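Local structure of Cag-Z (Helicobacter pylori, 1S2X) at residues Ile64-Lys68 and Asn69-Phe73; Ala86-Asn89 and Arg90-Glu94; Val112-Ile115 and Ser116-Asn120; Asn150-Gly153 and Val154-Ile158. The protein is of unknown function but is encoded by the cag pathogenicity island, which specifies a type IV secretion system, and so may serve that system. The protein carries 1 engineered substitution. All blocks are in the same frame, centred on the assembly; numbering follows the deposited sequence.

Interaction 1 of 4, residues Ile64-Lys68 and Asn69-Phe73; sequences INMQK and NFISF
Asn65 O receives a weak hydrogen bond from Asn69 N, the last i to i+4 link of helix 52-68 before the chain turns away. Met66, a selenomethionine here, carries most of the contact. Its carbonyl oxygen accepts two stronger bonds from opposite faces of the carbonyl plane, one from Asn69 N (3.1 Å) and a straighter one from Ile71 N (3.0 Å, 156° at the hydrogen). The Met66 side chain bends at its last torsion (chi3 80°), which folds CE back toward the departing chain. CG2 of Ile71 fits into this bend, 3.3 Å from both CB and CE of Met66, a tight fit for carbon atoms. The same CE lies 3.6 Å from Phe73 CZ, the two side chains crossing at about a right angle. Phe38 and Leu159 also pack on Met66. Gln67 O takes the bond from Phe70 N (3.0 Å). Together with the Ile71 N to Met66 O bond, and with Phe70 at positive phi (51°) as C-prime residue, this makes a Schellman motif. The chemistry is that of a helix terminus where the turning chain takes up Met66 O and Gln67 O, backed by a tight apolar contact of Met66 with Ile71 and Phe73.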
loop_
_atom_site.group_PDB
_atom_site.type_symbol
_atom_site.label_atom_id
_atom_site.label_comp_id
_atom_site.label_asym_id
_atom_site.label_seq_id
_atom_site.Cartn_x
_atom_site.Cartn_y
_atom_site.Cartn_z
ATOM N N ILE A 64 18.920 -0.036 -12.701
ATOM C CA ILE A 64 19.598 1.198 -13.137
ATOM C C ILE A 64 18.634 1.950 -14.041
ATOM O O ILE A 64 18.520 3.176 -13.930
ATOM C CB ILE A 64 20.956 0.922 -13.789
ATOM C CG1 ILE A 64 22.052 0.493 -12.803
ATOM C CG2 ILE A 64 21.454 2.124 -14.589
ATOM C CD1 ILE A 64 23.252 -0.153 -13.459
ATOM N N ASN A 65 17.906 1.243 -14.913
ATOM C CA ASN A 65 16.926 1.949 -15.755
ATOM C C ASN A 65 15.804 2.534 -14.914
ATOM O O ASN A 65 15.262 3.609 -15.195
ATOM C CB ASN A 65 16.375 1.017 -16.849
ATOM C CG ASN A 65 17.411 0.933 -17.958
ATOM O OD1 ASN A 65 18.051 1.954 -18.184
ATOM N ND2 ASN A 65 17.606 -0.201 -18.606
HETATM N N MSE A 66 15.423 1.849 -13.837
HETATM C CA MSE A 66 14.412 2.417 -12.940
HETATM C C MSE A 66 14.942 3.736 -12.369
HETATM O O MSE A 66 14.268 4.775 -12.317
HETATM C CB MSE A 66 14.077 1.437 -11.824
HETATM C CG MSE A 66 13.198 0.223 -12.076
HETATM SE SE MSE A 66 13.204 -0.947 -10.671
HETATM C CE MSE A 66 12.015 -0.049 -9.648
ATOM N N GLN A 67 16.181 3.785 -11.894
ATOM C CA GLN A 67 16.690 5.027 -11.282
ATOM C C GLN A 67 16.779 6.152 -12.298
ATOM O O GLN A 67 16.407 7.293 -12.044
ATOM C CB GLN A 67 18.075 4.826 -10.663
ATOM C CG GLN A 67 18.155 3.741 -9.594
ATOM C CD GLN A 67 17.995 4.231 -8.172
ATOM O OE1 GLN A 67 18.626 3.759 -7.218
ATOM N NE2 GLN A 67 17.119 5.205 -7.972
ATOM N N LYS A 68 17.285 5.836 -13.479
ATOM C CA LYS A 68 17.417 6.814 -14.543
ATOM C C LYS A 68 16.065 7.367 -14.982
ATOM O O LYS A 68 16.031 8.473 -15.542
ATOM C CB LYS A 68 18.126 6.217 -15.758
ATOM C CG LYS A 68 19.606 5.902 -15.561
ATOM C CD LYS A 68 20.118 5.223 -16.825
ATOM C CE LYS A 68 21.627 5.241 -16.928
ATOM N NZ LYS A 68 22.071 4.400 -18.081
ATOM N N ASN A 69 14.983 6.639 -14.749
ATOM C CA ASN A 69 13.649 7.077 -15.171
ATOM C C ASN A 69 12.856 7.653 -14.004
ATOM O O ASN A 69 11.647 7.854 -14.084
ATOM C CB ASN A 69 12.895 5.907 -15.819
ATOM C CG ASN A 69 13.334 5.685 -17.257
ATOM O OD1 ASN A 69 14.363 5.082 -17.562
ATOM N ND2 ASN A 69 12.518 6.197 -18.169
ATOM N N PHE A 70 13.555 7.911 -12.906
ATOM C CA PHE A 70 13.016 8.389 -11.644
ATOM C C PHE A 70 11.853 7.562 -11.136
ATOM O O PHE A 70 10.916 8.076 -10.530
ATOM C CB PHE A 70 12.610 9.873 -11.763
ATOM C CG PHE A 70 13.881 10.720 -11.862
ATOM C CD1 PHE A 70 14.270 11.510 -10.796
ATOM C CD2 PHE A 70 14.650 10.695 -13.015
ATOM C CE1 PHE A 70 15.420 12.279 -10.877
ATOM C CE2 PHE A 70 15.799 11.455 -13.107
ATOM C CZ PHE A 70 16.181 12.233 -12.027
ATOM N N ILE A 71 11.895 6.239 -11.344
ATOM C CA ILE A 71 10.853 5.455 -10.680
ATOM C C ILE A 71 11.111 5.509 -9.181
ATOM O O ILE A 71 12.252 5.434 -8.714
ATOM C CB ILE A 71 10.829 4.000 -11.136
ATOM C CG1 ILE A 71 9.462 3.324 -11.071
ATOM C CG2 ILE A 71 11.772 3.176 -10.274
ATOM C CD1 ILE A 71 9.332 2.541 -9.785
ATOM N N SER A 72 10.059 5.658 -8.377
ATOM C CA SER A 72 10.289 5.784 -6.940
ATOM C C SER A 72 9.127 5.186 -6.159
ATOM O O SER A 72 7.977 5.571 -6.332
ATOM C CB SER A 72 10.472 7.254 -6.538
ATOM O OG SER A 72 11.338 7.371 -5.415
ATOM N N PHE A 73 9.464 4.243 -5.288
ATOM C CA PHE A 73 8.440 3.631 -4.454
ATOM C C PHE A 73 8.196 4.484 -3.216
ATOM O O PHE A 73 7.120 4.419 -2.632
ATOM C CB PHE A 73 8.855 2.228 -4.040
ATOM C CG PHE A 73 9.007 1.273 -5.215
ATOM C CD1 PHE A 73 8.187 1.408 -6.332
ATOM C CD2 PHE A 73 9.949 0.267 -5.160
ATOM C CE1 PHE A 73 8.325 0.526 -7.387
ATOM C CE2 PHE A 73 10.103 -0.594 -6.241
ATOM C CZ PHE A 73 9.299 -0.453 -7.354
#

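Interaction 2 of 4, residues Ala86-Asn89 and Arg90-Glu94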
loop_
_atom_site.group_PDB
_atom_site.type_symbol
_atom_site.label_atom_id
_atom_site.label_comp_id
_atom_site.label_asym_id
_atom_site.label_seq_id
_atom_site.Cartn_x
_atom_site.Cartn_y
_atom_site.Cartn_z
ATOM N N ALA A 86 -4.934 10.495 7.489
ATOM C CA ALA A 86 -6.177 11.163 7.154
ATOM C C ALA A 86 -7.393 10.341 7.604
ATOM O O ALA A 86 -8.377 10.963 8.009
ATOM C CB ALA A 86 -6.308 11.452 5.667
ATOM N N SER A 87 -7.286 9.032 7.517
ATOM C CA SER A 87 -8.284 8.056 7.921
ATOM C C SER A 87 -8.406 8.037 9.447
ATOM O O SER A 87 -9.501 7.967 10.001
ATOM C CB SER A 87 -7.926 6.660 7.400
ATOM O OG SER A 87 -8.151 6.525 6.007
ATOM N N TYR A 88 -7.255 8.105 10.109
ATOM C CA TYR A 88 -7.152 8.131 11.558
ATOM C C TYR A 88 -7.805 9.383 12.150
ATOM O O TYR A 88 -8.523 9.307 13.135
ATOM C CB TYR A 88 -5.696 8.118 12.003
ATOM C CG TYR A 88 -5.489 8.277 13.493
ATOM C CD1 TYR A 88 -4.874 9.406 14.011
ATOM C CD2 TYR A 88 -5.901 7.288 14.375
ATOM C CE1 TYR A 88 -4.680 9.559 15.372
ATOM C CE2 TYR A 88 -5.708 7.434 15.735
ATOM C CZ TYR A 88 -5.097 8.563 16.228
ATOM O OH TYR A 88 -4.912 8.702 17.584
ATOM N N ASN A 89 -7.511 10.494 11.496
ATOM C CA ASN A 89 -7.989 11.814 11.851
ATOM C C ASN A 89 -9.502 11.899 11.695
ATOM O O ASN A 89 -10.157 12.535 12.522
ATOM C CB ASN A 89 -7.287 12.857 10.992
ATOM C CG ASN A 89 -5.869 13.146 11.446
ATOM O OD1 ASN A 89 -5.109 13.804 10.727
ATOM N ND2 ASN A 89 -5.493 12.678 12.629
ATOM N N ARG A 90 -10.048 11.265 10.666
ATOM C CA ARG A 90 -11.499 11.198 10.471
ATOM C C ARG A 90 -12.158 10.317 11.524
ATOM O O ARG A 90 -13.136 10.677 12.181
ATOM C CB ARG A 90 -11.808 10.679 9.069
ATOM C CG ARG A 90 -13.269 10.517 8.705
ATOM C CD ARG A 90 -14.124 11.684 9.174
ATOM N NE ARG A 90 -15.538 11.310 9.265
ATOM C CZ ARG A 90 -16.540 12.182 9.267
ATOM N NH1 ARG A 90 -17.787 11.747 9.353
ATOM N NH2 ARG A 90 -16.306 13.485 9.183
ATOM N N CYS A 91 -11.630 9.109 11.724
ATOM C CA CYS A 91 -12.212 8.211 12.715
ATOM C C CYS A 91 -12.097 8.735 14.140
ATOM O O CYS A 91 -12.982 8.471 14.968
ATOM C CB CYS A 91 -11.553 6.828 12.615
ATOM S SG CYS A 91 -11.828 6.038 11.001
ATOM N N LYS A 92 -11.031 9.465 14.454
ATOM C CA LYS A 92 -10.841 9.951 15.814
ATOM C C LYS A 92 -11.905 10.994 16.184
ATOM O O LYS A 92 -12.395 10.948 17.313
ATOM C CB LYS A 92 -9.446 10.542 16.024
ATOM C CG LYS A 92 -9.013 10.501 17.485
ATOM C CD LYS A 92 -7.511 10.327 17.613
ATOM C CE LYS A 92 -6.933 11.024 18.829
ATOM N NZ LYS A 92 -7.202 12.493 18.804
ATOM N N GLN A 93 -12.203 11.858 15.233
ATOM C CA GLN A 93 -13.194 12.909 15.276
ATOM C C GLN A 93 -14.585 12.285 15.382
ATOM O O GLN A 93 -15.397 12.666 16.222
ATOM C CB GLN A 93 -13.117 13.805 14.040
ATOM C CG GLN A 93 -14.448 14.390 13.592
ATOM C CD GLN A 93 -14.288 15.648 12.757
ATOM O OE1 GLN A 93 -15.255 16.193 12.216
ATOM N NE2 GLN A 93 -13.051 16.131 12.650
ATOM N N GLU A 94 -14.834 11.305 14.517
ATOM C CA GLU A 94 -16.088 10.559 14.600
ATOM C C GLU A 94 -16.200 9.970 16.006
ATOM O O GLU A 94 -17.205 10.164 16.693
ATOM C CB GLU A 94 -16.173 9.469 13.537
ATOM C CG GLU A 94 -16.423 9.983 12.128
ATOM C CD GLU A 94 -16.791 8.900 11.134
ATOM O OE1 GLU A 94 -17.264 7.811 11.520
ATOM O OE2 GLU A 94 -16.617 9.157 9.924
#
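Tyr88 and Lys92, one helical turn apart on helix 74-101, run side by side in the same direction, and theirs is the main side-chain contact across the two segments. Aliphatic carbons do the touching: Lys92 CD sits 3.1 Å from Tyr88 OH and 3.3 Å from Tyr88 CZ, near the phenol end and oblique to the ring. Both first torsions place CG opposite the backbone N (chi1 174° in Tyr88, -156° in Lys92), which sends the two chains off along a common direction. The Tyr88 ring also takes part in a cation-pi contact with Lys178 of helix 161-183.

The close salt bridge joins Arg90 and Glu94, again four residues apart; Glu9 and Glu16 lie at longer, weak ion-pair range of the guanidinium. A bend at chi2 (43°) carries the Arg90 guanidinium along the helix, where NE bonds to Glu94 OE2 at a suspiciously short 2.5 Å; NH1 adds a weak bond to the same oxygen. The other carboxylate oxygen, Glu94 OE1, accepts from Phe12 N.

Backbone bonds complete the turn: Arg90 N to Ala86 O, Cys91 N to Ser87 O (3.0 Å) and Lys92 N to Tyr88 O (2.8 Å), followed by a weak one from Gln93 N to Asn89 O. Ser87 OG is held by Leu83 O, one turn earlier.

The buried Glu94 thus has each carboxylate oxygen engaged, OE2 by the salt bridge and OE1 by a backbone amide, which would be expected to favour its ionised form and to tie helix 74-101 to the N-terminal segment.

Interaction 3 of 4, residues Val112-Ile115 and Ser116-Asn120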
loop_
_atom_site.group_PDB
_atom_site.type_symbol
_atom_site.label_atom_id
_atom_site.label_comp_id
_atom_site.label_asym_id
_atom_site.label_seq_id
_atom_site.Cartn_x
_atom_site.Cartn_y
_atom_site.Cartn_z
ATOM N N VAL A 112 -18.176 2.544 17.875
ATOM C CA VAL A 112 -16.725 2.507 18.051
ATOM C C VAL A 112 -16.154 1.289 17.344
ATOM O O VAL A 112 -15.100 1.357 16.702
ATOM C CB VAL A 112 -16.382 2.544 19.548
ATOM C CG1 VAL A 112 -15.061 1.867 19.869
ATOM C CG2 VAL A 112 -16.365 4.005 20.006
ATOM N N ALA A 113 -16.841 0.155 17.417
ATOM C CA ALA A 113 -16.408 -1.028 16.689
ATOM C C ALA A 113 -16.520 -0.858 15.174
ATOM O O ALA A 113 -15.638 -1.286 14.429
ATOM C CB ALA A 113 -17.220 -2.233 17.137
ATOM N N GLU A 114 -17.595 -0.247 14.687
ATOM C CA GLU A 114 -17.753 -0.067 13.247
ATOM C C GLU A 114 -16.661 0.841 12.690
ATOM O O GLU A 114 -16.072 0.579 11.645
ATOM C CB GLU A 114 -19.118 0.529 12.909
ATOM C CG GLU A 114 -19.341 0.849 11.443
ATOM C CD GLU A 114 -19.776 -0.329 10.596
ATOM O OE1 GLU A 114 -20.335 -0.106 9.504
ATOM O OE2 GLU A 114 -19.556 -1.489 11.007
ATOM N N ILE A 115 -16.427 1.926 13.420
ATOM C CA ILE A 115 -15.501 2.962 12.994
ATOM C C ILE A 115 -14.076 2.434 12.889
ATOM O O ILE A 115 -13.365 2.691 11.918
ATOM C CB ILE A 115 -15.536 4.147 13.972
ATOM C CG1 ILE A 115 -16.657 5.149 13.671
ATOM C CG2 ILE A 115 -14.183 4.838 14.031
ATOM C CD1 ILE A 115 -16.874 6.166 14.773
ATOM N N SER A 116 -13.641 1.692 13.898
ATOM C CA SER A 116 -12.268 1.203 13.898
ATOM C C SER A 116 -12.088 0.026 12.947
ATOM O O SER A 116 -11.034 -0.112 12.323
ATOM C CB SER A 116 -11.875 0.832 15.333
ATOM O OG SER A 116 -12.679 -0.240 15.804
ATOM N N ASP A 117 -13.095 -0.823 12.812
ATOM C CA ASP A 117 -13.084 -1.960 11.905
ATOM C C ASP A 117 -13.037 -1.485 10.452
ATOM O O ASP A 117 -12.447 -2.147 9.604
ATOM C CB ASP A 117 -14.304 -2.857 12.061
ATOM C CG ASP A 117 -14.320 -3.744 13.281
ATOM O OD1 ASP A 117 -13.269 -3.989 13.905
ATOM O OD2 ASP A 117 -15.418 -4.227 13.623
ATOM N N ASN A 118 -13.664 -0.344 10.166
ATOM C CA ASN A 118 -13.617 0.145 8.794
ATOM C C ASN A 118 -12.295 0.869 8.539
ATOM O O ASN A 118 -11.847 0.936 7.391
ATOM C CB ASN A 118 -14.802 1.063 8.488
ATOM C CG ASN A 118 -16.096 0.283 8.364
ATOM O OD1 ASN A 118 -16.080 -0.940 8.195
ATOM N ND2 ASN A 118 -17.219 0.992 8.445
ATOM N N PHE A 119 -11.706 1.400 9.607
ATOM C CA PHE A 119 -10.374 2.001 9.532
ATOM C C PHE A 119 -9.368 0.886 9.242
ATOM O O PHE A 119 -8.529 0.990 8.348
ATOM C CB PHE A 119 -9.990 2.768 10.795
ATOM C CG PHE A 119 -8.531 3.181 10.887
ATOM C CD1 PHE A 119 -7.600 2.408 11.566
ATOM C CD2 PHE A 119 -8.085 4.343 10.290
ATOM C CE1 PHE A 119 -6.266 2.768 11.637
ATOM C CE2 PHE A 119 -6.747 4.712 10.338
ATOM C CZ PHE A 119 -5.835 3.919 11.002
ATOM N N ASN A 120 -9.469 -0.193 10.019
ATOM C CA ASN A 120 -8.513 -1.276 9.844
ATOM C C ASN A 120 -8.567 -1.823 8.414
ATOM O O ASN A 120 -7.521 -2.106 7.833
ATOM C CB ASN A 120 -8.757 -2.419 10.825
ATOM C CG ASN A 120 -7.564 -3.363 10.882
ATOM O OD1 ASN A 120 -6.421 -2.906 10.894
ATOM N ND2 ASN A 120 -7.795 -4.670 10.918
#
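The carboxylate of Glu114 and the carboxamide of Asn118 approach each other obliquely, with their planes turned 62° apart. Between them runs a weak hydrogen bond from Asn118 ND2 to Glu114 OE1 (3.5 Å), and the same ND2 lies 3.7 Å from Glu114 CG. Glu114 reaches this position by bending at chi2 (83°), which brings its carboxylate up beside the amide one turn further on. The stronger partner of Asn118 ND2 is Gly11 O, near the N-terminus. Asp117 OD2 comes within 3.1 Å of Ala113 O without a hydrogen bond, since both are acceptors, and the approach is probably unfavourable; Asp117 OD1 makes a weak bond to Tyr179 OH.

Ser116 turns inward on the helix itself. With OG placed between the backbone N and the carbonyl carbon (chi1 64°), the hydroxyl donates to Val112 O at 3.0 Å. That oxygen also receives Ser116 N (3.2 Å), and is therefore gripped twice by one residue. Asp117 N to Ala113 O, Asn118 N to Glu114 O (3.0 Å) and Phe119 N to Ile115 O continue the regular alpha-helical pattern.

Within the helical bundle, Ile115 and Phe119 of helix 105-135 touch helix 74-101, where they meet Cys91. Phe119 also touches Lys178 and Leu182 of helix 161-183, and Ser116 touches Ser183, so this turn packs against helices 74-101 and 161-183.

Interaction 4 of 4, residues Asn150-Gly153 and Val154-Ile158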
loop_
_atom_site.group_PDB
_atom_site.type_symbol
_atom_site.label_atom_id
_atom_site.label_comp_id
_atom_site.label_asym_id
_atom_site.label_seq_id
_atom_site.Cartn_x
_atom_site.Cartn_y
_atom_site.Cartn_z
ATOM N N ASN A 150 14.179 -18.349 -5.098
ATOM C CA ASN A 150 15.320 -17.735 -4.419
ATOM C C ASN A 150 15.877 -16.595 -5.272
ATOM O O ASN A 150 16.088 -15.504 -4.751
ATOM C CB ASN A 150 16.392 -18.769 -4.120
ATOM C CG ASN A 150 17.533 -18.254 -3.262
ATOM O OD1 ASN A 150 17.367 -17.875 -2.101
ATOM N ND2 ASN A 150 18.731 -18.254 -3.847
HETATM N N MSE A 151 16.101 -16.863 -6.547
HETATM C CA MSE A 151 16.545 -15.827 -7.473
HETATM C C MSE A 151 15.458 -14.751 -7.566
HETATM O O MSE A 151 15.815 -13.590 -7.748
HETATM C CB MSE A 151 16.901 -16.376 -8.846
HETATM C CG MSE A 151 18.196 -17.149 -8.958
HETATM SE SE MSE A 151 19.692 -16.279 -8.428
HETATM C CE MSE A 151 20.793 -16.619 -9.771
HETATM N N MSE A 152 14.170 -15.079 -7.430
HETATM C CA MSE A 152 13.177 -13.998 -7.412
HETATM C C MSE A 152 13.421 -13.128 -6.180
HETATM O O MSE A 152 13.340 -11.900 -6.246
HETATM C CB MSE A 152 11.739 -14.497 -7.409
HETATM C CG MSE A 152 11.143 -14.773 -8.783
HETATM SE SE MSE A 152 9.555 -15.657 -8.649
HETATM C CE MSE A 152 8.650 -14.429 -7.709
ATOM N N GLY A 153 13.749 -13.779 -5.069
ATOM C CA GLY A 153 14.041 -13.079 -3.823
ATOM C C GLY A 153 15.126 -12.038 -4.016
ATOM O O GLY A 153 14.971 -10.859 -3.663
ATOM N N VAL A 154 16.241 -12.471 -4.608
ATOM C CA VAL A 154 17.342 -11.543 -4.871
ATOM C C VAL A 154 16.948 -10.412 -5.811
ATOM O O VAL A 154 17.351 -9.263 -5.592
ATOM C CB VAL A 154 18.532 -12.343 -5.439
ATOM C CG1 VAL A 154 19.703 -11.440 -5.779
ATOM C CG2 VAL A 154 18.937 -13.409 -4.422
ATOM N N ALA A 155 16.181 -10.706 -6.859
ATOM C CA ALA A 155 15.700 -9.718 -7.821
ATOM C C ALA A 155 14.813 -8.729 -7.069
ATOM O O ALA A 155 14.905 -7.528 -7.290
ATOM C CB ALA A 155 14.942 -10.329 -8.988
ATOM N N PHE A 156 13.973 -9.227 -6.164
ATOM C CA PHE A 156 13.171 -8.314 -5.354
ATOM C C PHE A 156 14.069 -7.353 -4.587
ATOM O O PHE A 156 13.818 -6.160 -4.398
ATOM C CB PHE A 156 12.292 -9.087 -4.378
ATOM C CG PHE A 156 11.041 -9.704 -4.990
ATOM C CD1 PHE A 156 10.671 -10.992 -4.634
ATOM C CD2 PHE A 156 10.274 -9.003 -5.887
ATOM C CE1 PHE A 156 9.526 -11.563 -5.165
ATOM C CE2 PHE A 156 9.113 -9.550 -6.405
ATOM C CZ PHE A 156 8.745 -10.836 -6.045
ATOM N N GLN A 157 15.189 -7.912 -4.120
ATOM C CA GLN A 157 16.071 -7.058 -3.315
ATOM C C GLN A 157 16.778 -6.083 -4.240
ATOM O O GLN A 157 16.883 -4.892 -3.947
ATOM C CB GLN A 157 17.044 -7.905 -2.494
ATOM C CG GLN A 157 16.339 -8.795 -1.473
ATOM C CD GLN A 157 17.237 -9.743 -0.706
ATOM O OE1 GLN A 157 17.875 -10.646 -1.253
ATOM N NE2 GLN A 157 17.299 -9.574 0.610
ATOM N N ILE A 158 17.265 -6.558 -5.389
ATOM C CA ILE A 158 18.003 -5.609 -6.247
ATOM C C ILE A 158 17.102 -4.531 -6.814
ATOM O O ILE A 158 17.546 -3.411 -7.055
ATOM C CB ILE A 158 18.702 -6.311 -7.418
ATOM C CG1 ILE A 158 19.747 -7.353 -6.993
ATOM C CG2 ILE A 158 19.323 -5.290 -8.367
ATOM C CD1 ILE A 158 20.110 -8.279 -8.134
#
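Met152, a selenomethionine, and Phe156 lie side by side on the short alpha helix 149-158, pointing the same way from positions one turn apart. The tight part of the contact is the backbone. Phe156 N reaches Met152 O at 2.7 Å, while Val154 N bonds to Asn150 O and Ala155 N makes a similarly straight bond to Met151 O (3.0 Å, 162° at the hydrogen). The Phe156 ring leans on this framework, its CD1 only 3.2 Å from Met152 O.

Further out the fit is easier. Met152 bends at its last torsion (chi3 61°), bringing the terminal methyl close to the ring, with CE 3.9 Å from Phe156 CE1 and 4.0 Å from Phe156 CZ. Leu138 packs on Phe156, Arg140 and Leu143 touch Met152, and an isopropyl alcohol, probably from crystallisation, lies about 5 Å from the phenylalanine side chain.

On the more open flank lie Gly153, without a side chain, and the exposed Gln157. The link there is the bond from Gln157 N to Gly153 O (3.0 Å), with Gln157 CG resting 3.3 Å from that same carbonyl oxygen.

The four contacts fall into two groups on opposite sides of the centre of an elongated, largely helical chain. Interactions 2 and 3 lie on consecutive helices with centres 10 Å apart and touch directly: Tyr88 N meets Phe119 CE2 at 3.4 Å, and Cys91 CB meets Ile115 CG2 at 3.6 Å. Both also engage the N-terminal segment, through Phe12 and Gly11. Interactions 1 and 4 lie beyond the chain's centre, their own centres about 17 Å apart and nearest atoms about 6 Å. Interaction 1 is 34 Å from interaction 2, centre to centre, although helix 74-101 begins just after it. The bound isopropyl alcohol lies near interaction 4.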